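Local coordinates for A1 protein (Enterobacteria phage Qbeta, PDB 3RLK) that is a minor structural component of the phage particle, a coat protein extended by translational read-through and probably needed for infection of the host, at residues 152-162 and 180-191. Sequence-based numbering, arbitrary orientation.
Sequences ADGVIVGFWRD and KCPIQAVIVVPR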
# COMPACT_ATOMS: atom_id res chain seq x y z
N ALA A 152 14.60 5.37 -1.10
CA ALA A 152 13.31 6.11 -1.17
C ALA A 152 12.64 6.17 0.22
O ALA A 152 11.88 7.14 0.52
CB ALA A 152 12.31 5.45 -2.14
N ASP A 153 12.95 5.17 1.03
CA ASP A 153 12.37 5.01 2.37
C ASP A 153 10.81 5.11 2.35
O ASP A 153 10.18 5.70 3.26
CB ASP A 153 12.90 6.08 3.31
CG ASP A 153 14.39 5.97 3.53
OD1 ASP A 153 14.95 4.88 3.27
OD2 ASP A 153 14.91 7.01 3.98
N GLY A 154 10.23 4.54 1.31
CA GLY A 154 8.76 4.58 1.12
C GLY A 154 8.10 3.53 1.97
O GLY A 154 8.60 2.39 2.08
N VAL A 155 6.97 3.89 2.59
CA VAL A 155 6.14 2.95 3.33
C VAL A 155 4.65 3.09 2.92
O VAL A 155 4.09 4.21 2.78
CB VAL A 155 6.29 3.28 4.85
CG1 VAL A 155 5.50 2.33 5.73
CG2 VAL A 155 7.73 3.24 5.21
N ILE A 156 4.05 1.92 2.71
CA ILE A 156 2.61 1.86 2.49
C ILE A 156 2.04 1.55 3.89
O ILE A 156 2.33 0.46 4.48
CB ILE A 156 2.22 0.73 1.51
CG1 ILE A 156 2.97 0.87 0.16
CG2 ILE A 156 0.68 0.74 1.26
CD1 ILE A 156 3.08 -0.39 -0.65
N VAL A 157 1.17 2.46 4.32
CA VAL A 157 0.56 2.37 5.65
C VAL A 157 -0.89 1.96 5.53
O VAL A 157 -1.70 2.64 4.95
CB VAL A 157 0.65 3.72 6.46
CG1 VAL A 157 0.14 3.48 7.89
CG2 VAL A 157 2.11 4.22 6.56
N GLY A 158 -1.21 0.82 6.13
CA GLY A 158 -2.60 0.43 6.25
C GLY A 158 -3.13 0.50 7.69
O GLY A 158 -2.45 0.98 8.58
N PHE A 159 -4.40 0.15 7.87
CA PHE A 159 -4.96 0.17 9.19
C PHE A 159 -5.79 -1.08 9.36
O PHE A 159 -6.68 -1.37 8.56
CB PHE A 159 -5.73 1.45 9.48
CG PHE A 159 -6.34 1.50 10.89
CD1 PHE A 159 -5.73 2.19 11.93
CD2 PHE A 159 -7.58 0.85 11.12
CE1 PHE A 159 -6.27 2.15 13.21
CE2 PHE A 159 -8.15 0.79 12.41
CZ PHE A 159 -7.52 1.46 13.43
N TRP A 160 -5.45 -1.85 10.40
CA TRP A 160 -6.04 -3.18 10.61
C TRP A 160 -7.41 -3.02 11.26
O TRP A 160 -7.55 -2.48 12.44
CB TRP A 160 -5.13 -4.02 11.54
CG TRP A 160 -5.58 -5.39 11.59
CD1 TRP A 160 -6.37 -5.97 12.55
CD2 TRP A 160 -5.29 -6.41 10.65
NE1 TRP A 160 -6.57 -7.29 12.25
CE2 TRP A 160 -5.96 -7.58 11.07
CE3 TRP A 160 -4.57 -6.44 9.43
CZ2 TRP A 160 -5.88 -8.76 10.37
CZ3 TRP A 160 -4.48 -7.63 8.73
CH2 TRP A 160 -5.18 -8.77 9.19
N ARG A 161 -8.41 -3.52 10.54
CA ARG A 161 -9.84 -3.35 10.88
C ARG A 161 -10.46 -4.63 11.40
O ARG A 161 -11.57 -4.59 11.94
CB ARG A 161 -10.61 -2.92 9.62
CG ARG A 161 -10.14 -1.53 9.18
CD ARG A 161 -11.19 -0.91 8.31
NE ARG A 161 -12.40 -0.54 9.07
CZ ARG A 161 -13.64 -0.59 8.56
NH1 ARG A 161 -13.84 -0.96 7.27
NH2 ARG A 161 -14.71 -0.18 9.33
N ASP A 162 -9.77 -5.77 11.26
CA ASP A 162 -10.36 -7.08 11.53
C ASP A 162 -10.37 -7.33 13.05
O ASP A 162 -9.31 -7.36 13.67
CB ASP A 162 -9.60 -8.19 10.78
CG ASP A 162 -10.26 -9.61 10.88
OD1 ASP A 162 -11.11 -9.88 11.74
OD2 ASP A 162 -9.91 -10.49 10.07
N LYS A 180 -9.62 -6.33 5.31
CA LYS A 180 -9.03 -6.45 6.64
C LYS A 180 -8.14 -5.28 6.97
O LYS A 180 -8.04 -4.90 8.15
CB LYS A 180 -8.21 -7.70 6.73
CG LYS A 180 -9.06 -8.92 6.71
CD LYS A 180 -8.16 -10.12 6.83
CE LYS A 180 -8.79 -11.47 6.46
NZ LYS A 180 -7.67 -12.49 6.71
N CYS A 181 -7.41 -4.78 5.96
CA CYS A 181 -6.37 -3.76 6.21
C CYS A 181 -6.23 -2.75 5.06
O CYS A 181 -5.21 -2.77 4.33
CB CYS A 181 -5.04 -4.42 6.55
SG CYS A 181 -3.73 -3.39 7.24
N PRO A 182 -7.20 -1.81 4.95
CA PRO A 182 -7.13 -0.92 3.80
C PRO A 182 -5.96 0.06 3.90
O PRO A 182 -5.53 0.44 5.01
CB PRO A 182 -8.48 -0.20 3.83
CG PRO A 182 -8.95 -0.32 5.29
CD PRO A 182 -8.50 -1.72 5.63
N ILE A 183 -5.42 0.41 2.72
CA ILE A 183 -4.31 1.39 2.69
C ILE A 183 -4.86 2.74 3.05
O ILE A 183 -5.90 3.16 2.52
CB ILE A 183 -3.62 1.40 1.27
CG1 ILE A 183 -3.13 -0.03 0.95
CG2 ILE A 183 -2.57 2.60 1.14
CD1 ILE A 183 -2.76 -0.32 -0.52
N GLN A 184 -4.13 3.45 3.89
CA GLN A 184 -4.54 4.80 4.35
C GLN A 184 -3.67 5.83 3.69
O GLN A 184 -4.12 6.96 3.46
CB GLN A 184 -4.29 4.92 5.84
CG GLN A 184 -4.92 3.82 6.75
CD GLN A 184 -6.43 3.83 6.61
OE1 GLN A 184 -7.01 2.90 6.04
NE2 GLN A 184 -7.04 4.95 6.96
N ALA A 185 -2.40 5.50 3.46
CA ALA A 185 -1.47 6.47 2.84
C ALA A 185 -0.16 5.81 2.42
O ALA A 185 0.16 4.70 2.86
CB ALA A 185 -1.19 7.66 3.78
N VAL A 186 0.60 6.49 1.54
CA VAL A 186 1.96 6.05 1.20
C VAL A 186 2.79 7.23 1.67
O VAL A 186 2.49 8.44 1.33
CB VAL A 186 2.19 5.85 -0.37
CG1 VAL A 186 3.71 5.68 -0.65
CG2 VAL A 186 1.47 4.63 -0.90
N ILE A 187 3.83 6.93 2.45
CA ILE A 187 4.67 8.01 3.00
C ILE A 187 6.14 7.76 2.72
O ILE A 187 6.53 6.62 2.39
CB ILE A 187 4.48 8.19 4.59
CG1 ILE A 187 4.94 6.91 5.29
CG2 ILE A 187 2.98 8.37 4.91
CD1 ILE A 187 4.94 7.01 6.86
N VAL A 188 6.93 8.82 2.92
CA VAL A 188 8.36 8.68 3.16
C VAL A 188 8.63 8.76 4.70
O VAL A 188 8.37 9.79 5.32
CB VAL A 188 9.20 9.68 2.33
CG1 VAL A 188 10.68 9.59 2.75
CG2 VAL A 188 9.14 9.37 0.77
N VAL A 189 9.03 7.65 5.33
CA VAL A 189 9.22 7.71 6.79
C VAL A 189 10.45 8.57 7.15
O VAL A 189 11.56 8.29 6.68
CB VAL A 189 9.24 6.32 7.44
CG1 VAL A 189 10.37 5.47 6.89
CG2 VAL A 189 9.29 6.40 8.98
N PRO A 190 10.27 9.60 7.99
CA PRO A 190 11.46 10.42 8.42
C PRO A 190 12.51 9.65 9.19
O PRO A 190 12.19 8.78 10.01
CB PRO A 190 10.88 11.46 9.37
CG PRO A 190 9.37 11.45 9.06
CD PRO A 190 9.05 10.00 8.70
N ARG A 191 13.77 9.99 8.93
CA ARG A 191 14.86 9.53 9.81
C ARG A 191 14.75 10.05 11.21
O ARG A 191 14.21 11.11 11.43
CB ARG A 191 16.20 9.97 9.25
CG ARG A 191 16.56 9.11 8.06
CD ARG A 191 17.69 9.74 7.20
NE ARG A 191 17.29 10.98 6.53
CZ ARG A 191 17.21 11.09 5.19
NH1 ARG A 191 17.53 10.05 4.44
NH2 ARG A 191 16.86 12.22 4.63
O HOH W 1 13.58 9.04 5.06
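Two backbone N-H groups converge on the carbonyl oxygen of Val157: Gln184 N lies 2.8 Å from Val157 O and donates almost straight, whereas Ala185 N makes a longer bond of 3.3 Å to the same Val157 O, both within the carbonyl plane. The forked grip marks a classic beta bulge, in which Gln184 and Ala185 together face Val157 and the pairing slips by one residue, bringing Gly158 opposite Ile183. Toward Gly154 the antiparallel pairing is regular, and Val155 and Ile187 exchange bonds in both directions. Strand 154-159 is the middle member of a three-stranded antiparallel sheet, flanked by 96-98 and 183-188, the two outer strands within this chain.

On one face Ile187 lays CG1 against Val155 CB (3.9 Å) and carries CD1 on to Val157 CG2; its chi1 of 63° wedges CG1 between its own N and carbonyl carbon. On the other face Ile156 CG2 meets Ile183 CG2 at 3.7 Å, part of an apolar layer shared with Leu135 and Ile147. Beyond the bulge, Arg161 N binds Lys180 O at 2.8 Å, and that oxygen also lies over one face of the Trp160 ring, offset toward its rim, while the ring's CE3 touches Cys181 CB (3.5 Å). At the far end a water donates to both Asp153 OD2 and Val189 O, while Asp153 OD1 is held by Tyr85.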